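Local atomic coordinates of polyketide biosynthesis 3-hydroxy-3-methylglutaryl-ACP synthase PksG (Bacillus subtilis, PDB entry 4YXT), a protein that catalyses the aldol condensation of an acetyl group carried by the acyl carrier protein AcpK with a beta-ketothioester polyketide intermediate during bacillaene biosynthesis. Residues Asn180-Gln185 with Ile338-Gly343; Ile6-Val11 with Ala174-Glu179; Gly380-Lys385 with Ser410-Lys415; Leu386-Ile391 with Phe405-Ser410; Val198-Arg203 with Tyr326-Cys331. The protein carries 1 engineered substitution. All blocks are in the same frame, centred on the assembly; numbering follows the deposited sequence.

In the fold
Three of the five contacts belong to the large mixed sheet of this thiolase-like fold. Interactions 1 and 2 adjoin, their centres about 10 Å apart, because strand 5-12 lies between strands 170-178 and 184-195. Interaction 5 is at the other end of strand 331-339, where it follows strand 319-327, about 31 Å from interaction 1 between centres; there the side chain of Tyr326 comes within about 4 Å of that of His250, and that of Ser328 within about 5 Å of that of Cys114, both probably catalytic. Interactions 3 and 4 share Ser410 and build a separate small antiparallel sheet, about 11 Å apart between centres. Interactions 3 and 5 both reach the second subunit.

Interaction 1. Residues Asn180-Gln185 with Ile338-Gly343; sequences NPEVFQ and ITTPQG
Val183 and Gly343 pass backbone against backbone, their CA atoms 4.0 Å apart. Gly343, with no side chain, brings its CA to 3.5 Å from Glu182 O in a C-H...O contact where helix 341-349 starts. On the same buried side Thr339 OG1 gives a 2.7 Å hydrogen bond to Val183 O, arriving almost along the C=O axis, and the same hydroxyl lies in plane at the edge of the Phe184 ring. Phe184 itself reaches inward toward strand 319-327. Gln185 and Ile338 form an antiparallel hydrogen-bonded pair joining strands 184-195 and 331-339, neighbours in the mixed sheet of the thiolase-like fold, with Gln185 N to Ile338 O at 2.9 Å and the return bond from Ile338 N to Gln185 O at 2.8 Å; their side chains leave on one partly exposed face.

The outer side is looser and polar. Thr340 is the N-cap of the helix: with chi1 at 66°, its OG1 sits between backbone N and carbonyl carbon and accepts a weak 3.3 Å bond from Gly343 N. The bent Glu182 side chain brings OE1 to 2.9 Å from Thr340 OG1, crossing Gln342 at an angle. Nearby, a water is 2.6 Å from Ile338 O. A carboxylate this close to the first turn would probably be steadied by the helix dipole, tying the loop that leads into strand 184-195 to the start of helix 341-349.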
# COMPACT_ATOMS: atom_id res chain seq x y z
N ASN A 180 -6.89 -18.21 14.95
CA ASN A 180 -6.37 -19.55 15.29
C ASN A 180 -5.14 -19.97 14.50
O ASN A 180 -5.21 -20.87 13.69
CB ASN A 180 -7.45 -20.63 15.11
CG ASN A 180 -6.98 -22.00 15.58
OD1 ASN A 180 -6.13 -22.09 16.52
ND2 ASN A 180 -7.48 -23.07 14.94
N PRO A 181 -3.99 -19.32 14.75
CA PRO A 181 -2.84 -19.43 13.86
C PRO A 181 -1.91 -20.66 14.13
O PRO A 181 -0.81 -20.53 14.71
CB PRO A 181 -2.13 -18.10 14.15
CG PRO A 181 -2.33 -17.94 15.62
CD PRO A 181 -3.75 -18.32 15.81
N GLU A 182 -2.32 -21.83 13.66
CA GLU A 182 -1.49 -23.04 13.86
C GLU A 182 -0.24 -23.05 13.01
O GLU A 182 0.77 -23.62 13.40
CB GLU A 182 -2.28 -24.31 13.53
CG GLU A 182 -3.53 -24.48 14.35
CD GLU A 182 -3.30 -25.00 15.77
OE1 GLU A 182 -2.16 -25.40 16.13
OE2 GLU A 182 -4.30 -25.01 16.52
N VAL A 183 -0.31 -22.44 11.84
CA VAL A 183 0.83 -22.47 10.93
C VAL A 183 1.97 -21.54 11.44
O VAL A 183 3.15 -21.91 11.47
CB VAL A 183 0.39 -22.14 9.49
CG1 VAL A 183 1.58 -22.09 8.56
CG2 VAL A 183 -0.65 -23.13 8.97
N PHE A 184 1.62 -20.32 11.87
CA PHE A 184 2.64 -19.39 12.40
C PHE A 184 1.96 -18.37 13.32
O PHE A 184 1.28 -17.41 12.87
CB PHE A 184 3.43 -18.78 11.21
CG PHE A 184 4.58 -17.91 11.59
CD1 PHE A 184 5.77 -18.45 12.00
CD2 PHE A 184 4.47 -16.52 11.45
CE1 PHE A 184 6.86 -17.63 12.32
CE2 PHE A 184 5.52 -15.68 11.78
CZ PHE A 184 6.74 -16.24 12.21
N GLN A 185 2.10 -18.61 14.63
CA GLN A 185 1.61 -17.68 15.59
C GLN A 185 2.68 -16.66 15.91
O GLN A 185 3.78 -16.99 16.35
CB GLN A 185 1.21 -18.39 16.88
CG GLN A 185 0.43 -17.45 17.75
CD GLN A 185 -0.08 -18.11 19.01
OE1 GLN A 185 -0.07 -19.32 19.13
NE2 GLN A 185 -0.53 -17.30 19.96
N ILE A 338 5.79 -18.95 16.28
CA ILE A 338 5.79 -20.37 16.58
C ILE A 338 4.92 -21.19 15.63
O ILE A 338 3.79 -20.81 15.32
CB ILE A 338 5.35 -20.59 18.06
CG1 ILE A 338 6.49 -20.17 18.98
CG2 ILE A 338 4.97 -22.06 18.29
CD1 ILE A 338 6.15 -20.08 20.44
N THR A 339 5.47 -22.31 15.16
CA THR A 339 4.77 -23.24 14.27
C THR A 339 4.54 -24.57 14.98
O THR A 339 5.46 -25.11 15.58
CB THR A 339 5.58 -23.54 12.97
OG1 THR A 339 5.74 -22.32 12.25
CG2 THR A 339 4.83 -24.53 12.07
N THR A 340 3.32 -25.09 14.94
CA THR A 340 2.99 -26.33 15.67
C THR A 340 2.97 -27.55 14.72
O THR A 340 2.89 -27.39 13.48
CB THR A 340 1.66 -26.20 16.44
OG1 THR A 340 0.58 -26.06 15.52
CG2 THR A 340 1.66 -24.93 17.35
N PRO A 341 3.08 -28.77 15.29
CA PRO A 341 3.02 -29.93 14.40
C PRO A 341 1.72 -29.92 13.61
O PRO A 341 1.73 -30.24 12.43
CB PRO A 341 3.10 -31.13 15.35
CG PRO A 341 3.77 -30.61 16.57
CD PRO A 341 3.34 -29.16 16.69
N GLN A 342 0.62 -29.49 14.24
CA GLN A 342 -0.67 -29.39 13.56
C GLN A 342 -0.59 -28.44 12.34
O GLN A 342 -1.15 -28.71 11.31
CB GLN A 342 -1.74 -28.90 14.50
CG GLN A 342 -2.11 -29.89 15.58
CD GLN A 342 -1.12 -29.91 16.74
OE1 GLN A 342 -0.23 -29.05 16.84
NE2 GLN A 342 -1.28 -30.90 17.63
N GLY A 343 0.11 -27.31 12.47
CA GLY A 343 0.20 -26.36 11.33
C GLY A 343 0.97 -26.97 10.19
O GLY A 343 0.56 -26.87 9.01
O HOH W 1 1.46 -21.90 15.90

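Interaction 2. Residues Ile6-Val11 with Ala174-Glu179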
# COMPACT_ATOMS: atom_id res chain seq x y z
N ILE A 6 -0.70 -16.85 11.11
CA ILE A 6 -1.04 -17.57 9.90
C ILE A 6 -1.87 -18.84 10.22
O ILE A 6 -1.42 -19.72 10.92
CB ILE A 6 0.24 -17.93 9.07
CG1 ILE A 6 1.08 -16.69 8.78
CG2 ILE A 6 -0.10 -18.71 7.84
CD1 ILE A 6 2.37 -16.94 8.01
N GLU A 7 -3.07 -18.92 9.65
CA GLU A 7 -3.90 -20.12 9.67
C GLU A 7 -3.59 -21.00 8.47
O GLU A 7 -3.64 -22.22 8.53
CB GLU A 7 -5.39 -19.74 9.69
CG GLU A 7 -5.71 -18.90 10.91
CD GLU A 7 -7.19 -18.64 11.10
OE1 GLU A 7 -7.95 -18.74 10.12
OE2 GLU A 7 -7.59 -18.32 12.22
N ALA A 8 -3.23 -20.40 7.35
CA ALA A 8 -2.99 -21.21 6.20
C ALA A 8 -2.18 -20.36 5.22
O ALA A 8 -2.31 -19.16 5.25
CB ALA A 8 -4.33 -21.64 5.60
N MET A 9 -1.32 -20.98 4.41
CA MET A 9 -0.59 -20.24 3.37
C MET A 9 -0.22 -21.14 2.20
O MET A 9 0.04 -22.31 2.40
CB MET A 9 0.66 -19.51 3.93
CG MET A 9 1.90 -20.35 4.12
SD MET A 9 3.22 -19.46 5.00
CE MET A 9 3.69 -18.24 3.78
N ASN A 10 -0.22 -20.58 1.00
CA ASN A 10 -0.04 -21.33 -0.22
C ASN A 10 0.74 -20.58 -1.27
O ASN A 10 0.63 -19.38 -1.40
CB ASN A 10 -1.36 -21.77 -0.82
CG ASN A 10 -1.16 -22.73 -1.99
OD1 ASN A 10 -0.31 -23.60 -1.92
ND2 ASN A 10 -1.82 -22.52 -3.06
N VAL A 11 1.50 -21.31 -2.06
CA VAL A 11 2.46 -20.74 -2.98
C VAL A 11 1.95 -21.09 -4.32
O VAL A 11 1.50 -22.20 -4.44
CB VAL A 11 3.85 -21.44 -2.82
CG1 VAL A 11 4.85 -21.04 -3.91
CG2 VAL A 11 4.44 -21.13 -1.47
N ALA A 174 -0.01 -16.59 -0.79
CA ALA A 174 -1.21 -16.06 -0.21
C ALA A 174 -1.20 -16.56 1.20
O ALA A 174 -0.89 -17.72 1.44
CB ALA A 174 -2.42 -16.58 -0.98
N VAL A 175 -1.51 -15.68 2.13
CA VAL A 175 -1.43 -15.96 3.53
C VAL A 175 -2.77 -15.53 4.17
O VAL A 175 -3.11 -14.35 4.11
CB VAL A 175 -0.29 -15.14 4.19
CG1 VAL A 175 -0.27 -15.31 5.70
CG2 VAL A 175 1.11 -15.45 3.66
N LEU A 176 -3.47 -16.48 4.80
CA LEU A 176 -4.67 -16.25 5.57
C LEU A 176 -4.35 -16.04 7.02
O LEU A 176 -3.73 -16.86 7.63
CB LEU A 176 -5.57 -17.49 5.49
CG LEU A 176 -6.97 -17.35 6.11
CD1 LEU A 176 -7.91 -16.48 5.27
CD2 LEU A 176 -7.56 -18.74 6.31
N VAL A 177 -4.79 -14.91 7.58
CA VAL A 177 -4.38 -14.45 8.86
C VAL A 177 -5.65 -14.40 9.71
O VAL A 177 -6.74 -13.94 9.26
CB VAL A 177 -3.70 -13.06 8.77
CG1 VAL A 177 -3.29 -12.54 10.12
CG2 VAL A 177 -2.49 -13.09 7.83
N GLY A 178 -5.53 -14.91 10.93
CA GLY A 178 -6.70 -15.13 11.76
C GLY A 178 -6.41 -15.36 13.22
O GLY A 178 -5.27 -15.25 13.68
N GLU A 179 -7.47 -15.68 13.96
CA GLU A 179 -7.36 -15.83 15.40
C GLU A 179 -6.95 -17.24 15.85
O GLU A 179 -6.62 -17.42 16.99
CB GLU A 179 -8.67 -15.37 16.07
CG GLU A 179 -9.07 -13.93 15.71
CD GLU A 179 -10.42 -13.55 16.29
OE1 GLU A 179 -11.05 -14.46 16.87
OE2 GLU A 179 -10.85 -12.38 16.19
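Ala174 O is approached by two groups of the neighbouring strand: Asn10 N gives it a hydrogen bond of 3.0 Å, and Met9 CA comes to 3.2 Å in a C-H...O contact. The return bond, Ala174 N to Asn10 O, completes the pair. Beside it Met9 and Val175 face each other without backbone bonds, their side chains lying alongside and pointing the same way. Met9 CE, brought round by a bend at chi3 (-69°), touches Val175 CG2 at 3.8 Å. The other branch, Val175 CG1, meets Ile6 CG1 at 3.6 Å, so the two branches of one valine touch Ile6 and Met9 of strand 5-12.

Here the two antiparallel strands, 5-12 and 170-178, run through the middle of the mixed sheet of the thiolase-like fold, and a classic beta bulge interrupts their register: Glu7 and Ala8 both face Leu176. Glu7 N bonds to Leu176 O at 3.0 Å, while Leu176 N bonds to Ala8 O at the same length. The bulge points the extended Glu7 side chain along Gly178, where its CD lies 3.6 Å from Gly178 CA. Its buried carboxylate is held at both oxygens: OE1 forms a salt bridge with Lys137, and OE2 accepts from Asn180 N.

Interaction 3. Residues Gly380-Lys385 with Ser410-Lys415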
# COMPACT_ATOMS: atom_id res chain seq x y z
N GLY A 380 0.75 -0.35 -19.90
CA GLY A 380 -0.45 0.44 -20.15
C GLY A 380 -1.45 -0.11 -21.15
O GLY A 380 -2.29 0.62 -21.63
N THR A 381 -1.37 -1.38 -21.51
CA THR A 381 -2.21 -1.93 -22.60
C THR A 381 -3.72 -1.67 -22.43
O THR A 381 -4.30 -2.01 -21.39
CB THR A 381 -1.94 -3.44 -22.75
OG1 THR A 381 -0.55 -3.66 -23.01
CG2 THR A 381 -2.79 -4.07 -23.85
N ARG A 382 -4.34 -1.10 -23.46
CA ARG A 382 -5.74 -0.73 -23.45
C ARG A 382 -6.67 -1.81 -24.02
O ARG A 382 -7.72 -2.12 -23.42
CB ARG A 382 -5.93 0.53 -24.28
CG ARG A 382 -7.30 1.18 -24.11
CD ARG A 382 -7.69 1.96 -25.36
NE ARG A 382 -8.12 3.32 -25.05
CZ ARG A 382 -7.33 4.39 -25.08
NH1 ARG A 382 -6.03 4.30 -25.41
NH2 ARG A 382 -7.85 5.58 -24.79
N ASN A 383 -6.28 -2.37 -25.16
CA ASN A 383 -6.97 -3.56 -25.75
C ASN A 383 -5.98 -4.62 -26.22
O ASN A 383 -5.01 -4.30 -26.88
CB ASN A 383 -7.90 -3.16 -26.92
CG ASN A 383 -9.01 -2.22 -26.49
OD1 ASN A 383 -10.04 -2.63 -25.96
ND2 ASN A 383 -8.79 -0.94 -26.69
N VAL A 384 -6.24 -5.87 -25.88
CA VAL A 384 -5.53 -7.01 -26.42
C VAL A 384 -6.40 -8.23 -26.24
O VAL A 384 -7.08 -8.36 -25.22
CB VAL A 384 -4.17 -7.24 -25.74
CG1 VAL A 384 -4.26 -7.18 -24.21
CG2 VAL A 384 -3.58 -8.59 -26.15
N LYS A 385 -6.41 -9.14 -27.21
CA LYS A 385 -6.95 -10.48 -26.92
C LYS A 385 -5.77 -11.45 -26.88
O LYS A 385 -4.89 -11.38 -27.70
CB LYS A 385 -8.04 -10.89 -27.91
N SER A 410 -10.12 -5.08 -22.45
CA SER A 410 -10.84 -4.11 -23.27
C SER A 410 -11.18 -2.88 -22.47
O SER A 410 -11.62 -2.98 -21.32
CB SER A 410 -12.12 -4.69 -23.85
OG SER A 410 -12.80 -5.41 -22.87
N GLU A 411 -10.96 -1.73 -23.10
CA GLU A 411 -11.04 -0.42 -22.46
C GLU A 411 -10.33 -0.37 -21.08
O GLU A 411 -10.84 0.19 -20.12
CB GLU A 411 -12.49 -0.02 -22.41
CG GLU A 411 -13.17 -0.22 -23.75
CD GLU A 411 -12.35 0.34 -24.90
OE1 GLU A 411 -12.47 1.55 -25.18
OE2 GLU A 411 -11.58 -0.43 -25.51
N PHE A 412 -9.13 -0.94 -21.04
CA PHE A 412 -8.34 -1.18 -19.82
C PHE A 412 -8.94 -2.16 -18.82
O PHE A 412 -8.27 -2.53 -17.88
CB PHE A 412 -7.95 0.12 -19.10
CG PHE A 412 -7.28 1.15 -19.98
CD1 PHE A 412 -5.95 1.03 -20.32
CD2 PHE A 412 -7.99 2.29 -20.41
CE1 PHE A 412 -5.32 2.00 -21.08
CE2 PHE A 412 -7.36 3.28 -21.15
CZ PHE A 412 -6.03 3.13 -21.49
N HIS A 413 -10.15 -2.65 -19.05
CA HIS A 413 -10.71 -3.63 -18.13
C HIS A 413 -10.17 -5.05 -18.43
O HIS A 413 -10.32 -5.57 -19.52
CB HIS A 413 -12.24 -3.55 -18.18
CG HIS A 413 -12.92 -4.46 -17.22
ND1 HIS A 413 -12.52 -4.60 -15.91
CD2 HIS A 413 -13.98 -5.28 -17.38
CE1 HIS A 413 -13.29 -5.50 -15.31
NE2 HIS A 413 -14.18 -5.93 -16.19
N ARG A 414 -9.53 -5.66 -17.44
CA ARG A 414 -9.01 -7.02 -17.58
C ARG A 414 -10.04 -8.10 -17.32
O ARG A 414 -10.68 -8.13 -16.27
CB ARG A 414 -7.84 -7.26 -16.64
CG ARG A 414 -6.77 -6.24 -16.80
CD ARG A 414 -5.49 -6.65 -16.17
NE ARG A 414 -4.45 -5.75 -16.60
CZ ARG A 414 -3.18 -6.10 -16.73
NH1 ARG A 414 -2.80 -7.34 -16.49
NH2 ARG A 414 -2.29 -5.21 -17.13
N LYS A 415 -10.12 -9.06 -18.24
CA LYS A 415 -11.07 -10.14 -18.03
C LYS A 415 -10.38 -11.47 -17.99
O LYS A 415 -9.54 -11.76 -18.82
CB LYS A 415 -12.15 -10.05 -19.09
CG LYS A 415 -12.90 -8.69 -19.02
CD LYS A 415 -13.67 -8.40 -20.28
CE LYS A 415 -14.65 -9.53 -20.60
NZ LYS A 415 -14.65 -9.73 -22.07
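Arg382 lies over one face of the Phe412 ring, its CG 3.6 Å from the ring centroid, a CH-pi contact. CG is trans to the backbone N (chi1 -168°), which carries the chain out across the ring, and a bend at chi3 then keeps the guanidinium above it: Phe412 CZ sits beneath the middle of that group, the two planes being 36° apart. In the plane of the ring, at its edge, Gly380 O approaches Phe412 CE1 at 3.4 Å.

Beside this contact the backbones join. Phe412 N gives a nearly straight 3.0 Å bond to Arg382 O, in the carbonyl plane on a lone pair. The acceptor faces the type I' turn Ser410-His413, the hairpin link between strands 403-410 and 413-419. Asn383 and Glu411 meet with amide and carboxylate nearly coplanar. Glu411 N donates to Asn383 OD1 at 3.1 Å from 46° above the amide plane, and Asn383 ND2 makes a weak 3.1 Å bond to Glu411 OE2. Asn383 OD1 also falls only 2.7 Å from Glu411 OE2, one acceptor against another, so the detail of this amide-carboxylate pairing is doubtful.

Phe412 also packs on Pro204 of the second subunit, so the turn lies at the dimer contact. Its tip is fixed to residues 380-383 by the backbone bond from Phe412 N and by the CH-pi contact of Arg382 with the ring, one polar and one largely apolar.

Interaction 4. Residues Leu386-Ile391 with Phe405-Ser410; sequences LDFEMI and FLEEIS
Leu386 opens the segment by continuing the edge of strand 384-385 against strand 403-410: its N bonds to Glu407 O at 3.1 Å, with an angle of 166° at the hydrogen. Its side chain turns toward the neighbouring strand, where CD1 settles 3.6 Å from Leu406 CG, the two leucines crossing at a slant. Leu386 CB adds a second touch, 3.7 Å from Glu407 O, so the leucine touches both the backbone carbonyl of Glu407 and the side chain of Leu406. Pro47 and Val377 also touch this leucine.

Strand 403-410 is the middle strand of a three-stranded antiparallel sheet, flanked by 384-385 and 413-419. A classic beta bulge marks its other edge, where Glu407 and Glu408 both face Lys415.

Asp387 then swings the chain away from the sheet and begins a type I turn closed by a 3.1 Å bond from Met390 N to Asp387 O. From inside that turn Phe388 reaches back to the strand, CG being trans to the carbonyl carbon (chi1 -62°). The ring comes edge-first onto Leu406 O, which lies near its plane and 3.3 Å from CE1, an approach in which the slightly positive ring hydrogens face the carbonyl oxygen. The same CE1 rests 3.8 Å from Phe405 CB, while the Phe405 ring itself leads off elsewhere. Tyr48 meets both aromatics, edge-to-face with Phe388, and Met395 of helix 392-397 touches both as well.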
# COMPACT_ATOMS: atom_id res chain seq x y z
N LEU A 386 -5.76 -12.32 -25.88
CA LEU A 386 -4.68 -13.30 -25.71
C LEU A 386 -5.00 -14.69 -26.29
O LEU A 386 -6.17 -15.05 -26.42
CB LEU A 386 -4.32 -13.42 -24.22
CG LEU A 386 -3.48 -12.20 -23.80
CD1 LEU A 386 -4.13 -11.48 -22.65
CD2 LEU A 386 -2.04 -12.58 -23.50
N ASP A 387 -3.95 -15.43 -26.62
CA ASP A 387 -4.07 -16.79 -27.17
C ASP A 387 -3.37 -17.82 -26.31
O ASP A 387 -2.15 -17.86 -26.20
CB ASP A 387 -3.51 -16.89 -28.60
CG ASP A 387 -3.37 -18.34 -29.06
OD1 ASP A 387 -4.39 -19.07 -29.21
OD2 ASP A 387 -2.20 -18.76 -29.19
N PHE A 388 -4.18 -18.68 -25.73
CA PHE A 388 -3.71 -19.70 -24.86
C PHE A 388 -2.97 -20.79 -25.62
O PHE A 388 -2.66 -21.82 -25.05
CB PHE A 388 -4.89 -20.28 -24.09
CG PHE A 388 -5.60 -19.28 -23.21
CD1 PHE A 388 -4.90 -18.25 -22.58
CD2 PHE A 388 -6.97 -19.38 -23.00
CE1 PHE A 388 -5.56 -17.35 -21.77
CE2 PHE A 388 -7.63 -18.48 -22.18
CZ PHE A 388 -6.92 -17.47 -21.57
N GLU A 389 -2.68 -20.58 -26.90
CA GLU A 389 -1.95 -21.54 -27.74
C GLU A 389 -0.59 -20.99 -28.20
O GLU A 389 0.12 -21.65 -28.95
CB GLU A 389 -2.79 -21.94 -28.97
CG GLU A 389 -4.21 -22.44 -28.67
CD GLU A 389 -4.27 -23.87 -28.16
OE1 GLU A 389 -5.39 -24.42 -28.08
OE2 GLU A 389 -3.22 -24.46 -27.83
N MET A 390 -0.23 -19.79 -27.75
CA MET A 390 1.05 -19.16 -28.09
C MET A 390 2.25 -20.05 -27.76
O MET A 390 3.35 -19.79 -28.22
CB MET A 390 1.20 -17.81 -27.37
N ILE A 391 2.03 -21.05 -26.90
CA ILE A 391 2.89 -22.23 -26.77
C ILE A 391 1.99 -23.44 -26.57
O ILE A 391 1.67 -23.80 -25.43
CB ILE A 391 3.86 -22.15 -25.56
CG1 ILE A 391 4.76 -20.91 -25.66
CG2 ILE A 391 4.70 -23.42 -25.48
CD1 ILE A 391 5.68 -20.71 -24.46
N PHE A 405 -6.67 -17.34 -15.83
CA PHE A 405 -5.79 -16.79 -16.85
C PHE A 405 -6.37 -15.52 -17.40
O PHE A 405 -7.57 -15.35 -17.37
CB PHE A 405 -5.55 -17.81 -17.97
CG PHE A 405 -4.67 -18.92 -17.54
CD1 PHE A 405 -3.33 -18.69 -17.26
CD2 PHE A 405 -5.18 -20.20 -17.36
CE1 PHE A 405 -2.51 -19.70 -16.81
CE2 PHE A 405 -4.36 -21.22 -16.92
CZ PHE A 405 -3.02 -20.97 -16.65
N LEU A 406 -5.49 -14.64 -17.87
CA LEU A 406 -5.90 -13.40 -18.48
C LEU A 406 -6.35 -13.74 -19.89
O LEU A 406 -5.58 -14.28 -20.68
CB LEU A 406 -4.71 -12.43 -18.55
CG LEU A 406 -4.89 -11.05 -19.19
CD1 LEU A 406 -6.05 -10.23 -18.64
CD2 LEU A 406 -3.61 -10.23 -19.06
N GLU A 407 -7.60 -13.41 -20.19
CA GLU A 407 -8.19 -13.73 -21.48
C GLU A 407 -8.08 -12.53 -22.42
O GLU A 407 -7.86 -12.70 -23.60
CB GLU A 407 -9.66 -14.10 -21.24
CG GLU A 407 -10.39 -14.76 -22.41
CD GLU A 407 -11.89 -14.47 -22.41
OE1 GLU A 407 -12.29 -13.33 -22.04
OE2 GLU A 407 -12.66 -15.37 -22.80
N GLU A 408 -8.26 -11.32 -21.89
CA GLU A 408 -8.37 -10.15 -22.72
C GLU A 408 -8.38 -8.87 -21.87
O GLU A 408 -8.84 -8.89 -20.74
CB GLU A 408 -9.69 -10.22 -23.48
CG GLU A 408 -9.84 -9.25 -24.64
CD GLU A 408 -11.29 -8.84 -24.88
OE1 GLU A 408 -12.21 -9.57 -24.42
OE2 GLU A 408 -11.50 -7.78 -25.51
N ILE A 409 -7.96 -7.76 -22.46
CA ILE A 409 -8.16 -6.43 -21.86
C ILE A 409 -8.97 -5.63 -22.87
O ILE A 409 -8.59 -5.55 -24.03
CB ILE A 409 -6.81 -5.75 -21.54
CG1 ILE A 409 -5.92 -6.70 -20.76
CG2 ILE A 409 -6.99 -4.45 -20.77
CD1 ILE A 409 -4.53 -6.16 -20.45
N SER A 410 -10.12 -5.08 -22.45
CA SER A 410 -10.84 -4.11 -23.27
C SER A 410 -11.18 -2.88 -22.47
O SER A 410 -11.62 -2.98 -21.32
CB SER A 410 -12.12 -4.69 -23.85
OG SER A 410 -12.80 -5.41 -22.87

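Interaction 5. Residues Val198-Arg203 with Tyr326-Cys331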
# COMPACT_ATOMS: atom_id res chain seq x y z
N VAL A 198 17.68 4.65 0.55
CA VAL A 198 18.90 4.28 -0.20
C VAL A 198 18.48 3.89 -1.60
O VAL A 198 17.41 3.34 -1.79
CB VAL A 198 19.60 3.03 0.38
CG1 VAL A 198 20.53 3.42 1.47
CG2 VAL A 198 18.62 1.99 0.87
N MET A 199 19.31 4.19 -2.58
CA MET A 199 18.94 3.93 -3.96
C MET A 199 19.57 2.64 -4.44
O MET A 199 20.28 2.66 -5.41
CB MET A 199 19.42 5.05 -4.87
CG MET A 199 18.52 6.28 -4.90
SD MET A 199 16.81 6.07 -5.47
CE MET A 199 17.06 5.57 -7.17
N ASP A 200 19.27 1.52 -3.82
CA ASP A 200 19.95 0.28 -4.19
C ASP A 200 19.30 -0.40 -5.38
O ASP A 200 20.00 -0.86 -6.29
CB ASP A 200 20.15 -0.66 -2.99
CG ASP A 200 18.87 -0.93 -2.19
OD1 ASP A 200 17.95 -0.10 -2.20
OD2 ASP A 200 18.78 -1.99 -1.56
N THR A 201 17.98 -0.48 -5.38
CA THR A 201 17.28 -0.99 -6.52
C THR A 201 15.87 -0.39 -6.56
O THR A 201 15.28 -0.09 -5.51
CB THR A 201 17.18 -2.54 -6.52
OG1 THR A 201 16.04 -2.92 -5.76
CG2 THR A 201 18.42 -3.26 -5.96
N CYS A 202 15.36 -0.21 -7.77
CA CYS A 202 14.08 0.43 -8.01
C CYS A 202 13.50 0.03 -9.36
O CYS A 202 14.19 -0.61 -10.20
CB CYS A 202 14.24 1.97 -7.95
SG CYS A 202 15.42 2.68 -9.11
N ARG A 203 12.24 0.42 -9.54
CA ARG A 203 11.45 0.21 -10.79
C ARG A 203 10.84 1.54 -11.30
O ARG A 203 9.61 1.77 -11.27
CB ARG A 203 10.39 -0.83 -10.59
CG ARG A 203 10.94 -2.23 -10.34
CD ARG A 203 9.80 -3.25 -10.37
NE ARG A 203 10.27 -4.63 -10.52
CZ ARG A 203 9.48 -5.68 -10.76
NH1 ARG A 203 8.16 -5.53 -10.83
NH2 ARG A 203 10.01 -6.90 -10.89
N TYR A 326 13.49 -7.85 3.94
CA TYR A 326 14.19 -6.72 3.38
C TYR A 326 13.52 -6.30 2.11
O TYR A 326 13.22 -7.10 1.27
CB TYR A 326 15.64 -7.06 3.02
CG TYR A 326 16.36 -5.86 2.39
CD1 TYR A 326 16.56 -5.77 1.03
CD2 TYR A 326 16.83 -4.80 3.19
CE1 TYR A 326 17.20 -4.66 0.47
CE2 TYR A 326 17.46 -3.70 2.64
CZ TYR A 326 17.64 -3.64 1.28
OH TYR A 326 18.22 -2.51 0.76
N GLY A 327 13.38 -5.02 1.93
CA GLY A 327 13.09 -4.51 0.63
C GLY A 327 13.98 -3.35 0.34
O GLY A 327 14.30 -2.56 1.23
N SER A 328 14.35 -3.23 -0.93
CA SER A 328 15.08 -2.11 -1.43
C SER A 328 14.42 -0.82 -1.18
O SER A 328 13.21 -0.74 -1.26
CB SER A 328 15.21 -2.23 -2.95
OG SER A 328 16.13 -3.23 -3.24
N GLY A 329 15.21 0.22 -0.96
CA GLY A 329 14.62 1.55 -1.00
C GLY A 329 14.81 2.49 0.17
O GLY A 329 15.00 3.68 -0.10
N CYS A 330 14.75 2.03 1.44
CA CYS A 330 14.65 0.64 1.85
C CYS A 330 13.91 0.55 3.19
O CYS A 330 13.80 1.54 3.89
CB CYS A 330 16.02 0.04 2.07
SG CYS A 330 16.72 0.25 3.76
N CYS A 331 13.35 -0.61 3.49
CA CYS A 331 12.77 -0.90 4.83
C CYS A 331 13.00 -2.37 5.14
O CYS A 331 13.15 -3.18 4.19
CB CYS A 331 11.23 -0.54 4.94
SG CYS A 331 10.67 -0.41 6.68
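Asp200 OD2 takes a very short 2.4 Å hydrogen bond from Tyr326 OH, meeting the phenol at the edge of its ring, in plane. The two side chains come from opposite directions, with the carboxylate turned 77° to the ring. The other oxygen, OD1, accepts a weak bond from Gly329 N at 3.0 Å. Asp200 reaches both with chi1 at 51°, its carboxylate tucked between its own backbone N and carbonyl carbon. Next to it Thr201 OG1 and Ser328 OG share a 2.5 Å hydrogen bond in which either may be the donor.

Ser328 to Cys330 form the loop between strands 319-327 and 331-339 of the thiolase-like fold, and residues 198-203 lie against it, beside the active site: the Tyr326 side chain is about 4 Å from that of His250, probably a proton donor or acceptor. Gly329 takes a positive phi (126°) and the following peptide to Cys330 is cis, so the loop turns sharply there. Outside, Val198 N donates to Gly329 O at 2.9 Å, and Val198 CG2 packs tightly on Cys330 CB at 3.5 Å. In the next shell Ser219 OG of helix 213-234 bonds to Tyr326 OH and weakly to Asp200 OD2. Lys89 of the second subunit gives a hydrogen bond to Gly329 O.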